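Long-range contact in extracellular solute-binding protein family 1 (Kribbella flavida, PDB 5IXP), which probably captures a solute, perhaps a sugar, outside the cell and delivers it to an ABC transporter: residues D112-L124 and K256-W270. Sequence-based numbering, arbitrary orientation. Where two conformers were deposited one is given.
Sequences DIGPEAICYRRDL and KWDVADVFPGGGGNW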
loop_
_atom_site.group_PDB
_atom_site.type_symbol
_atom_site.label_atom_id
_atom_site.label_comp_id
_atom_site.label_asym_id
_atom_site.label_seq_id
_atom_site.Cartn_x
_atom_site.Cartn_y
_atom_site.Cartn_z
ATOM N N ASP A 112 9.960 -0.579 2.478
ATOM C CA ASP A 112 9.060 0.276 3.243
ATOM C C ASP A 112 7.624 -0.272 3.229
ATOM O O ASP A 112 7.326 -1.303 2.613
ATOM C CB ASP A 112 9.122 1.715 2.722
ATOM C CG ASP A 112 8.649 1.848 1.274
ATOM O OD1 ASP A 112 8.602 0.832 0.549
ATOM O OD2 ASP A 112 8.331 2.985 0.855
ATOM N N ILE A 113 6.724 0.418 3.943
ATOM C CA ILE A 113 5.303 0.074 3.986
ATOM C C ILE A 113 4.475 1.354 3.935
ATOM O O ILE A 113 4.987 2.463 4.091
ATOM C CB ILE A 113 4.920 -0.744 5.244
ATOM C CG1 ILE A 113 5.551 -0.141 6.511
ATOM C CG2 ILE A 113 5.293 -2.217 5.063
ATOM C CD1 ILE A 113 4.945 -0.710 7.823
ATOM N N GLY A 114 3.166 1.181 3.743
ATOM C CA GLY A 114 2.236 2.286 3.780
ATOM C C GLY A 114 1.133 2.057 4.794
ATOM O O GLY A 114 -0.044 1.909 4.438
ATOM N N PRO A 115 1.482 2.008 6.082
ATOM C CA PRO A 115 0.442 1.800 7.101
ATOM C C PRO A 115 -0.543 2.957 7.087
ATOM O O PRO A 115 -0.161 4.119 6.933
ATOM C CB PRO A 115 1.234 1.741 8.409
ATOM C CG PRO A 115 2.416 2.626 8.147
ATOM C CD PRO A 115 2.785 2.344 6.688
ATOM N N GLU A 116 -1.827 2.634 7.217
ATOM C CA GLU A 116 -2.882 3.586 6.914
ATOM C C GLU A 116 -3.566 4.122 8.160
ATOM O O GLU A 116 -3.863 3.374 9.097
ATOM C CB GLU A 116 -3.931 2.955 6.009
ATOM C CG GLU A 116 -3.380 2.629 4.620
ATOM C CD GLU A 116 -4.415 1.989 3.754
ATOM O OE1 GLU A 116 -4.706 0.795 3.956
ATOM O OE2 GLU A 116 -4.944 2.687 2.875
ATOM N N ALA A 117 -3.849 5.418 8.135
ATOM C CA ALA A 117 -4.686 6.079 9.124
ATOM C C ALA A 117 -5.888 6.677 8.396
ATOM O O ALA A 117 -6.095 6.432 7.207
ATOM C CB ALA A 117 -3.881 7.134 9.884
ATOM N N ILE A 118 -6.692 7.460 9.111
ATOM C CA ILE A 118 -7.715 8.285 8.478
ATOM C C ILE A 118 -7.283 9.737 8.597
ATOM O O ILE A 118 -7.163 10.266 9.709
ATOM C CB ILE A 118 -9.111 8.085 9.094
ATOM C CG1 ILE A 118 -9.597 6.631 8.942
ATOM C CG2 ILE A 118 -10.099 9.033 8.432
ATOM C CD1 ILE A 118 -9.746 6.148 7.484
ATOM N N CYS A 119 -7.005 10.374 7.469
ATOM C CA CYS A 119 -6.841 11.815 7.514
ATOM C C CYS A 119 -8.196 12.471 7.296
ATOM O O CYS A 119 -9.129 11.873 6.750
ATOM C CB CYS A 119 -5.822 12.305 6.479
ATOM S SG CYS A 119 -6.180 11.884 4.763
ATOM N N TYR A 120 -8.313 13.703 7.765
ATOM C CA TYR A 120 -9.618 14.364 7.730
ATOM C C TYR A 120 -9.485 15.880 7.728
ATOM O O TYR A 120 -8.494 16.450 8.196
ATOM C CB TYR A 120 -10.513 13.923 8.902
ATOM C CG TYR A 120 -9.973 14.291 10.271
ATOM C CD1 TYR A 120 -9.009 13.501 10.897
ATOM C CD2 TYR A 120 -10.436 15.422 10.944
ATOM C CE1 TYR A 120 -8.512 13.833 12.150
ATOM C CE2 TYR A 120 -9.946 15.764 12.201
ATOM C CZ TYR A 120 -8.981 14.964 12.797
ATOM O OH TYR A 120 -8.481 15.288 14.040
ATOM N N ARG A 121 -10.528 16.520 7.205
ATOM C CA ARG A 121 -10.612 17.975 7.114
ATOM C C ARG A 121 -11.209 18.503 8.413
ATOM O O ARG A 121 -12.428 18.455 8.616
ATOM C CB ARG A 121 -11.443 18.374 5.902
ATOM C CG ARG A 121 -10.706 18.198 4.564
ATOM C CD ARG A 121 -9.785 19.397 4.288
ATOM N NE ARG A 121 -10.550 20.642 4.231
ATOM C CZ ARG A 121 -11.115 21.129 3.127
ATOM N NH1 ARG A 121 -10.995 20.488 1.966
ATOM N NH2 ARG A 121 -11.792 22.265 3.183
ATOM N N ARG A 122 -10.360 19.039 9.293
ATOM C CA ARG A 122 -10.860 19.504 10.585
ATOM C C ARG A 122 -11.758 20.730 10.454
ATOM O O ARG A 122 -12.631 20.939 11.305
ATOM C CB ARG A 122 -9.701 19.786 11.544
ATOM C CG ARG A 122 -8.552 20.589 10.974
ATOM C CD ARG A 122 -7.370 20.586 11.949
ATOM N NE ARG A 122 -7.716 21.227 13.216
ATOM C CZ ARG A 122 -7.912 20.594 14.372
ATOM N NH1 ARG A 122 -7.781 19.270 14.466
ATOM N NH2 ARG A 122 -8.230 21.306 15.454
ATOM N N ASP A 123 -11.577 21.544 9.407
ATOM C CA ASP A 123 -12.477 22.676 9.204
ATOM C C ASP A 123 -13.869 22.207 8.806
ATOM O O ASP A 123 -14.874 22.708 9.326
ATOM C CB ASP A 123 -11.909 23.629 8.148
ATOM C CG ASP A 123 -11.716 22.964 6.797
ATOM O OD1 ASP A 123 -11.321 21.785 6.767
ATOM O OD2 ASP A 123 -11.960 23.626 5.759
ATOM N N LEU A 124 -13.950 21.232 7.900
ATOM C CA LEU A 124 -15.250 20.690 7.518
ATOM C C LEU A 124 -15.887 19.928 8.674
ATOM O O LEU A 124 -17.103 20.020 8.886
ATOM C CB LEU A 124 -15.111 19.800 6.283
ATOM C CG LEU A 124 -14.546 20.488 5.034
ATOM C CD1 LEU A 124 -14.505 19.523 3.835
ATOM C CD2 LEU A 124 -15.319 21.772 4.696
ATOM N N LYS A 256 -6.143 23.023 7.680
ATOM C CA LYS A 256 -7.397 22.317 7.450
ATOM C C LYS A 256 -7.313 20.805 7.610
ATOM O O LYS A 256 -8.364 20.163 7.707
ATOM C CB LYS A 256 -7.938 22.633 6.051
ATOM C CG LYS A 256 -8.371 24.076 5.884
ATOM C CD LYS A 256 -8.903 24.352 4.489
ATOM C CE LYS A 256 -9.299 25.815 4.341
ATOM N NZ LYS A 256 -9.530 26.158 2.911
ATOM N N TRP A 257 -6.114 20.219 7.645
ATOM C CA TRP A 257 -5.970 18.770 7.673
ATOM C C TRP A 257 -5.409 18.282 9.005
ATOM O O TRP A 257 -4.621 18.969 9.667
ATOM C CB TRP A 257 -5.063 18.278 6.537
ATOM C CG TRP A 257 -5.720 18.192 5.187
ATOM C CD1 TRP A 257 -5.622 19.094 4.164
ATOM C CD2 TRP A 257 -6.554 17.129 4.708
ATOM N NE1 TRP A 257 -6.354 18.657 3.075
ATOM C CE2 TRP A 257 -6.932 17.454 3.386
ATOM C CE3 TRP A 257 -7.023 15.933 5.272
ATOM C CZ2 TRP A 257 -7.755 16.630 2.622
ATOM C CZ3 TRP A 257 -7.838 15.120 4.516
ATOM C CH2 TRP A 257 -8.196 15.470 3.199
ATOM N N ASP A 258 -5.839 17.083 9.394
ATOM C CA ASP A 258 -5.302 16.383 10.552
ATOM C C ASP A 258 -5.313 14.895 10.230
ATOM O O ASP A 258 -5.826 14.466 9.192
ATOM C CB ASP A 258 -6.107 16.680 11.826
ATOM C CG ASP A 258 -5.244 16.673 13.089
ATOM O OD1 ASP A 258 -4.249 15.904 13.153
ATOM O OD2 ASP A 258 -5.567 17.449 14.020
ATOM N N VAL A 259 -4.743 14.098 11.122
ATOM C CA VAL A 259 -4.769 12.656 10.935
ATOM C C VAL A 259 -5.089 12.003 12.268
ATOM O O VAL A 259 -4.563 12.396 13.315
ATOM C CB VAL A 259 -3.450 12.125 10.332
ATOM C CG1 VAL A 259 -2.280 12.487 11.200
ATOM C CG2 VAL A 259 -3.527 10.622 10.123
ATOM N N ALA A 260 -5.991 11.031 12.219
ATOM C CA ALA A 260 -6.486 10.313 13.383
ATOM C C ALA A 260 -5.826 8.941 13.467
ATOM O O ALA A 260 -5.672 8.253 12.454
ATOM C CB ALA A 260 -8.009 10.165 13.324
ATOM N N ASP A 261 -5.444 8.545 14.684
ATOM C CA ASP A 261 -4.736 7.289 14.921
ATOM C C ASP A 261 -5.751 6.149 14.989
ATOM O O ASP A 261 -6.070 5.614 16.054
ATOM C CB ASP A 261 -3.923 7.392 16.205
ATOM C CG ASP A 261 -3.036 6.174 16.453
ATOM O OD1 ASP A 261 -3.040 5.219 15.646
ATOM O OD2 ASP A 261 -2.334 6.171 17.479
ATOM N N VAL A 262 -6.262 5.778 13.814
ATOM C CA VAL A 262 -7.350 4.810 13.717
ATOM C C VAL A 262 -7.388 4.316 12.286
ATOM O O VAL A 262 -6.958 5.015 11.362
ATOM C CB VAL A 262 -8.710 5.437 14.131
ATOM C CG1 VAL A 262 -9.158 6.462 13.090
ATOM C CG2 VAL A 262 -9.790 4.368 14.301
ATOM N N PHE A 263 -7.899 3.097 12.100
ATOM C CA PHE A 263 -8.246 2.666 10.764
ATOM C C PHE A 263 -9.458 1.756 10.925
ATOM O O PHE A 263 -9.411 0.821 11.742
ATOM C CB PHE A 263 -7.120 1.932 10.026
ATOM C CG PHE A 263 -7.347 1.850 8.548
ATOM C CD1 PHE A 263 -7.217 2.988 7.756
ATOM C CD2 PHE A 263 -7.709 0.656 7.948
ATOM C CE1 PHE A 263 -7.433 2.936 6.391
ATOM C CE2 PHE A 263 -7.930 0.595 6.570
ATOM C CZ PHE A 263 -7.790 1.738 5.797
ATOM N N PRO A 264 -10.543 2.006 10.198
ATOM C CA PRO A 264 -11.739 1.173 10.360
ATOM C C PRO A 264 -11.411 -0.287 10.090
ATOM O O PRO A 264 -10.753 -0.619 9.101
ATOM C CB PRO A 264 -12.715 1.744 9.321
ATOM C CG PRO A 264 -12.222 3.139 9.052
ATOM C CD PRO A 264 -10.717 3.032 9.159
ATOM N N GLY A 265 -11.858 -1.161 10.995
ATOM C CA GLY A 265 -11.570 -2.574 10.896
ATOM C C GLY A 265 -10.285 -3.004 11.564
ATOM O O GLY A 265 -10.003 -4.204 11.607
ATOM N N GLY A 266 -9.501 -2.069 12.087
ATOM C CA GLY A 266 -8.291 -2.418 12.803
ATOM C C GLY A 266 -7.047 -1.779 12.221
ATOM O O GLY A 266 -6.452 -0.892 12.841
ATOM N N GLY A 267 -6.644 -2.222 11.032
ATOM C CA GLY A 267 -5.469 -1.668 10.391
ATOM C C GLY A 267 -5.513 -1.917 8.902
ATOM O O GLY A 267 -6.272 -2.761 8.416
ATOM N N GLY A 268 -4.693 -1.168 8.182
ATOM C CA GLY A 268 -4.603 -1.322 6.740
ATOM C C GLY A 268 -3.231 -0.927 6.240
ATOM O O GLY A 268 -2.546 -0.091 6.839
ATOM N N ASN A 269 -2.827 -1.533 5.133
ATOM C CA ASN A 269 -1.586 -1.153 4.475
ATOM C C ASN A 269 -1.844 -0.892 3.004
ATOM O O ASN A 269 -2.579 -1.642 2.352
ATOM C CB ASN A 269 -0.511 -2.215 4.591
ATOM C CG ASN A 269 0.750 -1.822 3.841
ATOM O OD1 ASN A 269 1.494 -0.934 4.274
ATOM N ND2 ASN A 269 0.970 -2.445 2.685
ATOM N N TRP A 270 -1.219 0.161 2.485
ATOM C CA TRP A 270 -1.239 0.465 1.058
ATOM C C TRP A 270 0.197 0.722 0.614
ATOM O O TRP A 270 0.762 1.774 0.922
ATOM C CB TRP A 270 -2.140 1.673 0.774
ATOM C CG TRP A 270 -2.185 2.163 -0.653
ATOM C CD1 TRP A 270 -1.532 1.646 -1.737
ATOM C CD2 TRP A 270 -2.937 3.285 -1.138
ATOM N NE1 TRP A 270 -1.831 2.384 -2.865
ATOM C CE2 TRP A 270 -2.690 3.394 -2.522
ATOM C CE3 TRP A 270 -3.800 4.205 -0.533
ATOM C CZ2 TRP A 270 -3.267 4.391 -3.311
ATOM C CZ3 TRP A 270 -4.371 5.203 -1.318
ATOM C CH2 TRP A 270 -4.105 5.281 -2.693
HETATM O O HOH W 1 -3.506 0.821 10.084
#
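Strand 112-121, part of a long strand of this periplasmic-binding-protein-like fold, pairs antiparallel with strand 257-260 at one end and, more weakly, with 269-270 at the other, a glycine-rich loop joining the two partners. Tyr120 and Asp258 form a hydrogen-bonded pair, Tyr120 N to Asp258 O and Asp258 N to Tyr120 O, both 3.0 Å; Ala260 N continues the ladder to Ile118 O. Where the strand passes into helix 122-127, Arg122 N meets Lys256 O at 2.8 Å. On one sheet face Asp258 CB covers the Tyr120 ring, and in one of two conformers Arg122 NH1 makes a salt bridge to Asp258 OD2 (2.9 Å). On the other, Arg121, bent at chi2 and chi3 (-82° and -60°), lays CD 3.8 Å from the centroid of the Trp257 five-membered ring, a CH-pi contact over its face, then grips Asp123 side-on through NE and NH2. A leucine in place of Arg121 would probably leave the Asp123 carboxylate without this two-pronged mate. In one conformer, Cys119 SG approaches the Trp257 ring obliquely. Where the loop returns, Glu116 N bonds to Gly268 O and then Trp270 N to Gly114 O, while Asn269, its CG anti to the backbone N (chi1 177°), brings OD1 to 2.7 Å from Gly114 N. A water bridges Glu116 O and Gly268 N. Ile118 CD1 touches Pro264 CD at 3.7 Å. Strand 232-238 pairs with strand 112-121 as well and receives the Cys119-Cys237 disulfide; helix 134-138 packs against Tyr120 and Ala260, helix 335-344 against Pro115 and Ala117.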